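Local coordinates for protein aldehyde dehydrogenase 12 (Zea mays, PDB 6D97) that oxidises L-glutamate gamma-semialdehyde to glutamate with NAD+ as cofactor, the last step of proline catabolism in plants, at residues V126-S138 and K226-L238. Residues are numbered along the deposited sequence; the frame is centred on the assembly and turned at random.
Sequences VLDFFAKLIQRVS and KVSIVMEQMIRLL
F130 reaches from helix 126-137 into a hole on helix 229-238 formed by V230, Q233, M234 and L237, and it enters rim first. The edge carbon CZ of F130 lies 3.7 Å from CA of M234, and CE1 of F130 is 3.7 Å from the carbonyl O of V230, so the ring meets the other helix with its edge, near its own plane; CE2 of F130 meets CD1 of L237 at 3.8 Å. With CG anti to the backbone N (chi1 -175°) and a bend at chi2, M234 brings its polarisable SD to 4.5 Å from the F130 ring centroid, an oblique Met-aromatic contact. Replaced by alanine, F130 would probably leave this hole unfilled, and M234 SD and L237 CD1 without their aromatic partner.

V230 is the reciprocal knob among F130, L133, I134 and V137: CG1 faces F130 and I134, CG2 chiefly L133 and V137. L133 also lays CD2 against the aliphatic CG of Q233 at 3.6 Å, while the Q233 amide, its OE1 hydrogen-bonded to T31 N, stands at the edge of the F129 ring with the planes 56° apart. Where the helix 126-137 ends, compact V137 allows a close approach: its CG2 is 3.7 Å from V227 CB. One water donates to both V137 O and K226 O, bridging the two backbones.

The helix segments run roughly antiparallel (156°), their axes coming within 9.9 Å. This is knobs-into-holes packing of a helix against the one following strand 218-223 in the Rossmann-type NAD-binding domain of an aldehyde dehydrogenase, with the K226 side chain about 5 Å from the bound NAD.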
ATOM      1  N   VAL A 126     -16.874 -15.995  29.696  1.00 34.20           N
ATOM      2  CA  VAL A 126     -17.291 -14.697  29.174  1.00 29.10           C
ATOM      3  C   VAL A 126     -17.918 -14.853  27.796  1.00 30.19           C
ATOM      4  O   VAL A 126     -18.912 -14.188  27.476  1.00 34.27           O
ATOM      5  CB  VAL A 126     -16.102 -13.721  29.156  1.00 24.86           C
ATOM      6  CG1 VAL A 126     -16.546 -12.357  28.647  1.00 24.21           C
ATOM      7  CG2 VAL A 126     -15.486 -13.612  30.544  1.00 25.70           C
ATOM      8  N   LEU A 127     -17.344 -15.727  26.960  1.00 29.67           N
ATOM      9  CA  LEU A 127     -17.979 -16.097  25.699  1.00 36.58           C
ATOM     10  C   LEU A 127     -19.407 -16.562  25.934  1.00 36.62           C
ATOM     11  O   LEU A 127     -20.350 -16.071  25.303  1.00 34.06           O
ATOM     12  CB  LEU A 127     -17.178 -17.206  25.008  1.00 40.29           C
ATOM     13  CG  LEU A 127     -15.872 -16.955  24.254  1.00 44.65           C
ATOM     14  CD1 LEU A 127     -15.169 -18.275  23.989  1.00 35.44           C
ATOM     15  CD2 LEU A 127     -16.136 -16.231  22.947  1.00 51.39           C
ATOM     16  N   ASP A 128     -19.579 -17.512  26.853  1.00 29.73           N
ATOM     17  CA  ASP A 128     -20.903 -18.055  27.123  1.00 29.89           C
ATOM     18  C   ASP A 128     -21.841 -16.986  27.672  1.00 29.95           C
ATOM     19  O   ASP A 128     -23.020 -16.936  27.303  1.00 30.81           O
ATOM     20  CB  ASP A 128     -20.778 -19.227  28.094  1.00 26.86           C
ATOM     21  CG  ASP A 128     -22.104 -19.872  28.396  1.00 37.19           C
ATOM     22  OD1 ASP A 128     -22.678 -20.505  27.488  1.00 39.20           O
ATOM     23  OD2 ASP A 128     -22.572 -19.743  29.544  1.00 41.62           O
ATOM     24  N   PHE A 129     -21.330 -16.117  28.547  1.00 34.54           N
ATOM     25  CA  PHE A 129     -22.135 -15.027  29.087  1.00 32.35           C
ATOM     26  C   PHE A 129     -22.714 -14.165  27.971  1.00 28.51           C
ATOM     27  O   PHE A 129     -23.922 -13.913  27.924  1.00 32.13           O
ATOM     28  CB  PHE A 129     -21.286 -14.182  30.039  1.00 28.47           C
ATOM     29  CG  PHE A 129     -21.924 -12.886  30.442  1.00 29.53           C
ATOM     30  CD1 PHE A 129     -22.789 -12.830  31.519  1.00 27.59           C
ATOM     31  CD2 PHE A 129     -21.641 -11.716  29.751  1.00 34.38           C
ATOM     32  CE1 PHE A 129     -23.376 -11.638  31.898  1.00 27.77           C
ATOM     33  CE2 PHE A 129     -22.224 -10.520  30.121  1.00 32.02           C
ATOM     34  CZ  PHE A 129     -23.093 -10.479  31.199  1.00 26.96           C
ATOM     35  N   PHE A 130     -21.858 -13.715  27.050  1.00 24.60           N
ATOM     36  CA  PHE A 130     -22.324 -12.831  25.987  1.00 28.73           C
ATOM     37  C   PHE A 130     -23.204 -13.573  24.988  1.00 29.25           C
ATOM     38  O   PHE A 130     -24.184 -13.014  24.486  1.00 30.37           O
ATOM     39  CB  PHE A 130     -21.134 -12.177  25.289  1.00 26.38           C
ATOM     40  CG  PHE A 130     -20.669 -10.915  25.957  1.00 28.09           C
ATOM     41  CD1 PHE A 130     -21.434  -9.760  25.888  1.00 27.42           C
ATOM     42  CD2 PHE A 130     -19.477 -10.885  26.663  1.00 26.95           C
ATOM     43  CE1 PHE A 130     -21.015  -8.597  26.499  1.00 28.18           C
ATOM     44  CE2 PHE A 130     -19.049  -9.723  27.273  1.00 25.59           C
ATOM     45  CZ  PHE A 130     -19.821  -8.579  27.194  1.00 33.15           C
ATOM     46  N   ALA A 131     -22.874 -14.831  24.685  1.00 29.39           N
ATOM     47  CA  ALA A 131     -23.715 -15.612  23.784  1.00 31.20           C
ATOM     48  C   ALA A 131     -25.116 -15.788  24.355  1.00 32.18           C
ATOM     49  O   ALA A 131     -26.112 -15.640  23.638  1.00 30.56           O
ATOM     50  CB  ALA A 131     -23.072 -16.970  23.512  1.00 24.46           C
ATOM     51  N   LYS A 132     -25.212 -16.096  25.651  1.00 28.43           N
ATOM     52  CA  LYS A 132     -26.519 -16.270  26.274  1.00 30.12           C
ATOM     53  C   LYS A 132     -27.277 -14.954  26.352  1.00 26.16           C
ATOM     54  O   LYS A 132     -28.485 -14.918  26.103  1.00 28.70           O
ATOM     55  CB  LYS A 132     -26.365 -16.872  27.668  1.00 27.20           C
ATOM     56  CG  LYS A 132     -26.774 -18.326  27.763  1.00 41.70           C
ATOM     57  CD  LYS A 132     -25.574 -19.200  28.056  1.00 48.61           C
ATOM     58  CE  LYS A 132     -25.998 -20.628  28.360  1.00 48.90           C
ATOM     59  NZ  LYS A 132     -25.051 -21.309  29.283  1.00 47.77           N
ATOM     60  N   LEU A 133     -26.590 -13.867  26.708  1.00 31.14           N
ATOM     61  CA  LEU A 133     -27.250 -12.569  26.783  1.00 31.86           C
ATOM     62  C   LEU A 133     -27.781 -12.140  25.421  1.00 32.57           C
ATOM     63  O   LEU A 133     -28.886 -11.594  25.324  1.00 33.91           O
ATOM     64  CB  LEU A 133     -26.290 -11.521  27.341  1.00 33.58           C
ATOM     65  CG  LEU A 133     -26.927 -10.203  27.774  1.00 31.30           C
ATOM     66  CD1 LEU A 133     -28.064 -10.446  28.735  1.00 26.95           C
ATOM     67  CD2 LEU A 133     -25.884  -9.316  28.422  1.00 29.46           C
ATOM     68  N   ILE A 134     -27.002 -12.371  24.362  1.00 37.39           N
ATOM     69  CA  ILE A 134     -27.458 -12.077  23.004  1.00 36.84           C
ATOM     70  C   ILE A 134     -28.735 -12.848  22.701  1.00 33.26           C
ATOM     71  O   ILE A 134     -29.703 -12.305  22.154  1.00 36.00           O
ATOM     72  CB  ILE A 134     -26.351 -12.406  21.984  1.00 26.74           C
ATOM     73  CG1 ILE A 134     -25.229 -11.371  22.058  1.00 29.05           C
ATOM     74  CG2 ILE A 134     -26.914 -12.496  20.572  1.00 23.98           C
ATOM     75  CD1 ILE A 134     -24.000 -11.764  21.266  1.00 31.50           C
ATOM     76  N   GLN A 135     -28.751 -14.133  23.069  1.00 28.51           N
ATOM     77  CA  GLN A 135     -29.905 -14.988  22.810  1.00 29.28           C
ATOM     78  C   GLN A 135     -31.176 -14.460  23.457  1.00 28.75           C
ATOM     79  O   GLN A 135     -32.260 -14.586  22.882  1.00 30.39           O
ATOM     80  CB  GLN A 135     -29.636 -16.401  23.321  1.00 39.31           C
ATOM     81  CG  GLN A 135     -28.920 -17.312  22.362  1.00 30.48           C
ATOM     82  CD  GLN A 135     -28.925 -18.747  22.838  1.00 40.34           C
ATOM     83  OE1 GLN A 135     -28.267 -19.092  23.816  1.00 45.65           O
ATOM     84  NE2 GLN A 135     -29.677 -19.594  22.150  1.00 26.40           N
ATOM     85  N   ARG A 136     -31.071 -13.882  24.653  1.00 26.46           N
ATOM     86  CA  ARG A 136     -32.278 -13.467  25.361  1.00 27.85           C
ATOM     87  C   ARG A 136     -32.950 -12.270  24.704  1.00 27.03           C
ATOM     88  O   ARG A 136     -34.173 -12.146  24.754  1.00 31.27           O
ATOM     89  CB  ARG A 136     -31.962 -13.156  26.826  1.00 27.91           C
ATOM     90  CG  ARG A 136     -31.468 -14.328  27.678  1.00 28.46           C
ATOM     91  CD  ARG A 136     -32.469 -15.474  27.750  1.00 29.24           C
ATOM     92  NE  ARG A 136     -33.804 -15.031  28.144  1.00 31.94           N
ATOM     93  CZ  ARG A 136     -34.207 -14.864  29.398  1.00 36.38           C
ATOM     94  NH1 ARG A 136     -33.382 -15.099  30.406  1.00 31.29           N
ATOM     95  NH2 ARG A 136     -35.441 -14.454  29.645  1.00 31.66           N
ATOM     96  N   VAL A 137     -32.182 -11.380  24.088  1.00 31.00           N
ATOM     97  CA  VAL A 137     -32.729 -10.147  23.539  1.00 28.40           C
ATOM     98  C   VAL A 137     -32.898 -10.214  22.026  1.00 32.18           C
ATOM     99  O   VAL A 137     -33.863  -9.669  21.491  1.00 27.98           O
ATOM    100  CB  VAL A 137     -31.863  -8.938  23.955  1.00 25.95           C
ATOM    101  CG1 VAL A 137     -31.964  -8.731  25.441  1.00 26.48           C
ATOM    102  CG2 VAL A 137     -30.412  -9.147  23.552  1.00 24.81           C
ATOM    103  N   SER A 138     -31.973 -10.857  21.321  1.00 28.88           N
ATOM    104  CA  SER A 138     -32.056 -11.047  19.874  1.00 33.45           C
ATOM    105  C   SER A 138     -32.044 -12.547  19.613  1.00 30.85           C
ATOM    106  O   SER A 138     -30.994 -13.119  19.293  1.00 35.61           O
ATOM    107  CB  SER A 138     -30.917 -10.338  19.142  1.00 31.23           C
ATOM    108  OG  SER A 138     -31.031 -10.506  17.742  1.00 32.25           O
ATOM    109  N   LYS A 226     -34.101  -2.648  22.392  1.00 28.79           N
ATOM    110  CA  LYS A 226     -34.477  -4.039  22.605  1.00 32.99           C
ATOM    111  C   LYS A 226     -33.285  -4.893  23.014  1.00 33.07           C
ATOM    112  O   LYS A 226     -33.449  -5.870  23.751  1.00 28.49           O
ATOM    113  CB  LYS A 226     -35.124  -4.610  21.342  1.00 25.99           C
ATOM    114  CG  LYS A 226     -36.556  -4.169  21.103  1.00 31.22           C
ATOM    115  CD  LYS A 226     -37.168  -4.925  19.930  1.00 31.43           C
ATOM    116  CE  LYS A 226     -37.675  -3.972  18.856  1.00 51.06           C
ATOM    117  NZ  LYS A 226     -36.565  -3.206  18.215  1.00 54.80           N
ATOM    118  N   VAL A 227     -32.081  -4.546  22.556  1.00 24.90           N
ATOM    119  CA  VAL A 227     -30.907  -5.386  22.759  1.00 27.81           C
ATOM    120  C   VAL A 227     -29.733  -4.638  23.368  1.00 26.51           C
ATOM    121  O   VAL A 227     -28.661  -5.227  23.530  1.00 25.61           O
ATOM    122  CB  VAL A 227     -30.470  -6.057  21.443  1.00 26.49           C
ATOM    123  CG1 VAL A 227     -31.625  -6.817  20.828  1.00 23.95           C
ATOM    124  CG2 VAL A 227     -29.937  -5.012  20.483  1.00 22.94           C
ATOM    125  N   SER A 228     -29.892  -3.360  23.720  1.00 26.82           N
ATOM    126  CA  SER A 228     -28.758  -2.549  24.149  1.00 28.51           C
ATOM    127  C   SER A 228     -28.120  -3.051  25.434  1.00 36.89           C
ATOM    128  O   SER A 228     -27.059  -2.543  25.815  1.00 32.44           O
ATOM    129  CB  SER A 228     -29.183  -1.090  24.332  1.00 26.47           C
ATOM    130  OG  SER A 228     -30.202  -0.966  25.309  1.00 27.68           O
ATOM    131  N   ILE A 229     -28.739  -4.023  26.112  1.00 34.00           N
ATOM    132  CA  ILE A 229     -28.153  -4.573  27.330  1.00 26.56           C
ATOM    133  C   ILE A 229     -26.806  -5.209  27.031  1.00 28.04           C
ATOM    134  O   ILE A 229     -25.902  -5.198  27.874  1.00 27.07           O
ATOM    135  CB  ILE A 229     -29.125  -5.577  27.991  1.00 35.07           C
ATOM    136  CG1 ILE A 229     -28.679  -5.896  29.419  1.00 27.22           C
ATOM    137  CG2 ILE A 229     -29.236  -6.861  27.171  1.00 30.91           C
ATOM    138  CD1 ILE A 229     -29.764  -6.546  30.271  1.00 29.01           C
ATOM    139  N   VAL A 230     -26.636  -5.735  25.816  1.00 30.42           N
ATOM    140  CA  VAL A 230     -25.410  -6.448  25.471  1.00 28.19           C
ATOM    141  C   VAL A 230     -24.233  -5.485  25.435  1.00 31.73           C
ATOM    142  O   VAL A 230     -23.214  -5.692  26.105  1.00 40.07           O
ATOM    143  CB  VAL A 230     -25.574  -7.181  24.130  1.00 27.63           C
ATOM    144  CG1 VAL A 230     -24.256  -7.816  23.715  1.00 22.34           C
ATOM    145  CG2 VAL A 230     -26.672  -8.224  24.236  1.00 23.51           C
ATOM    146  N   MET A 231     -24.358  -4.411  24.649  1.00 24.92           N
ATOM    147  CA  MET A 231     -23.279  -3.433  24.580  1.00 26.56           C
ATOM    148  C   MET A 231     -23.062  -2.742  25.914  1.00 22.91           C
ATOM    149  O   MET A 231     -21.944  -2.312  26.211  1.00 29.18           O
ATOM    150  CB  MET A 231     -23.557  -2.395  23.495  1.00 27.54           C
ATOM    151  CG  MET A 231     -22.980  -2.761  22.154  1.00 31.24           C
ATOM    152  SD  MET A 231     -21.260  -3.309  22.208  1.00 31.24           S
ATOM    153  CE  MET A 231     -20.426  -1.769  22.571  1.00 24.71           C
ATOM    154  N   GLU A 232     -24.111  -2.624  26.731  1.00 23.74           N
ATOM    155  CA  GLU A 232     -23.937  -2.058  28.063  1.00 25.00           C
ATOM    156  C   GLU A 232     -22.981  -2.912  28.885  1.00 24.71           C
ATOM    157  O   GLU A 232     -22.059  -2.394  29.526  1.00 32.06           O
ATOM    158  CB  GLU A 232     -25.292  -1.930  28.758  1.00 29.78           C
ATOM    159  CG  GLU A 232     -25.321  -0.867  29.842  1.00 38.62           C
ATOM    160  CD  GLU A 232     -25.719  -1.409  31.195  1.00 48.09           C
ATOM    161  OE1 GLU A 232     -26.641  -0.842  31.814  1.00 46.12           O
ATOM    162  OE2 GLU A 232     -25.111  -2.405  31.641  1.00 56.58           O
ATOM    163  N   GLN A 233     -23.175  -4.233  28.856  1.00 24.76           N
ATOM    164  CA  GLN A 233     -22.242  -5.141  29.518  1.00 31.86           C
ATOM    165  C   GLN A 233     -20.867  -5.089  28.868  1.00 24.12           C
ATOM    166  O   GLN A 233     -19.844  -5.142  29.559  1.00 30.42           O
ATOM    167  CB  GLN A 233     -22.796  -6.566  29.491  1.00 27.67           C
ATOM    168  CG  GLN A 233     -24.154  -6.703  30.154  1.00 37.83           C
ATOM    169  CD  GLN A 233     -24.130  -6.291  31.611  1.00 38.90           C
ATOM    170  OE1 GLN A 233     -23.406  -6.868  32.421  1.00 40.68           O
ATOM    171  NE2 GLN A 233     -24.917  -5.280  31.952  1.00 39.21           N
ATOM    172  N   MET A 234     -20.820  -4.979  27.538  1.00 25.02           N
ATOM    173  CA  MET A 234     -19.532  -4.910  26.853  1.00 24.82           C
ATOM    174  C   MET A 234     -18.768  -3.649  27.241  1.00 33.85           C
ATOM    175  O   MET A 234     -17.541  -3.678  27.391  1.00 30.50           O
ATOM    176  CB  MET A 234     -19.740  -4.977  25.340  1.00 22.37           C
ATOM    177  CG  MET A 234     -18.446  -5.035  24.554  1.00 22.13           C
ATOM    178  SD  MET A 234     -17.515  -6.536  24.903  1.00 29.57           S
ATOM    179  CE  MET A 234     -15.868  -5.981  24.487  1.00 26.76           C
ATOM    180  N   ILE A 235     -19.479  -2.534  27.426  1.00 37.75           N
ATOM    181  CA  ILE A 235     -18.823  -1.288  27.807  1.00 31.05           C
ATOM    182  C   ILE A 235     -18.249  -1.388  29.214  1.00 30.45           C
ATOM    183  O   ILE A 235     -17.167  -0.858  29.497  1.00 32.96           O
ATOM    184  CB  ILE A 235     -19.801  -0.109  27.673  1.00 34.84           C
ATOM    185  CG1 ILE A 235     -20.102   0.151  26.199  1.00 29.41           C
ATOM    186  CG2 ILE A 235     -19.217   1.139  28.301  1.00 24.24           C
ATOM    187  CD1 ILE A 235     -21.262   1.097  25.973  1.00 28.30           C
ATOM    188  N   ARG A 236     -18.957  -2.072  30.117  1.00 24.42           N
ATOM    189  CA  ARG A 236     -18.426  -2.296  31.459  1.00 29.92           C
ATOM    190  C   ARG A 236     -17.140  -3.106  31.407  1.00 29.48           C
ATOM    191  O   ARG A 236     -16.175  -2.801  32.118  1.00 38.59           O
ATOM    192  CB  ARG A 236     -19.472  -2.995  32.326  1.00 26.16           C
ATOM    193  CG  ARG A 236     -20.729  -2.175  32.491  1.00 32.34           C
ATOM    194  CD  ARG A 236     -21.757  -2.833  33.398  1.00 29.13           C
ATOM    195  NE  ARG A 236     -22.929  -1.975  33.554  1.00 34.40           N
ATOM    196  CZ  ARG A 236     -23.052  -1.037  34.488  1.00 45.94           C
ATOM    197  NH1 ARG A 236     -22.076  -0.840  35.364  1.00 29.38           N
ATOM    198  NH2 ARG A 236     -24.152  -0.294  34.546  1.00 34.32           N
ATOM    199  N   LEU A 237     -17.108  -4.138  30.562  1.00 36.11           N
ATOM    200  CA  LEU A 237     -15.876  -4.886  30.340  1.00 30.43           C
ATOM    201  C   LEU A 237     -14.782  -3.977  29.797  1.00 27.31           C
ATOM    202  O   LEU A 237     -13.638  -4.011  30.267  1.00 33.33           O
ATOM    203  CB  LEU A 237     -16.146  -6.054  29.384  1.00 31.87           C
ATOM    204  CG  LEU A 237     -15.061  -7.046  28.934  1.00 27.95           C
ATOM    205  CD1 LEU A 237     -15.743  -8.255  28.294  1.00 31.35           C
ATOM    206  CD2 LEU A 237     -14.022  -6.451  27.965  1.00 38.46           C
ATOM    207  N   LEU A 238     -15.117  -3.157  28.797  1.00 26.84           N
ATOM    208  CA  LEU A 238     -14.116  -2.285  28.187  1.00 22.19           C
ATOM    209  C   LEU A 238     -13.549  -1.300  29.201  1.00 28.68           C
ATOM    210  O   LEU A 238     -12.349  -0.998  29.179  1.00 25.84           O
ATOM    211  CB  LEU A 238     -14.721  -1.548  26.992  1.00 26.69           C
ATOM    212  CG  LEU A 238     -14.926  -2.372  25.720  1.00 31.34           C
ATOM    213  CD1 LEU A 238     -15.805  -1.634  24.723  1.00 20.40           C
ATOM    214  CD2 LEU A 238     -13.576  -2.708  25.099  1.00 20.26           C
TER
HETATM  215  O   HOH W   1     -35.338  -7.993  23.063  1.00 25.27           O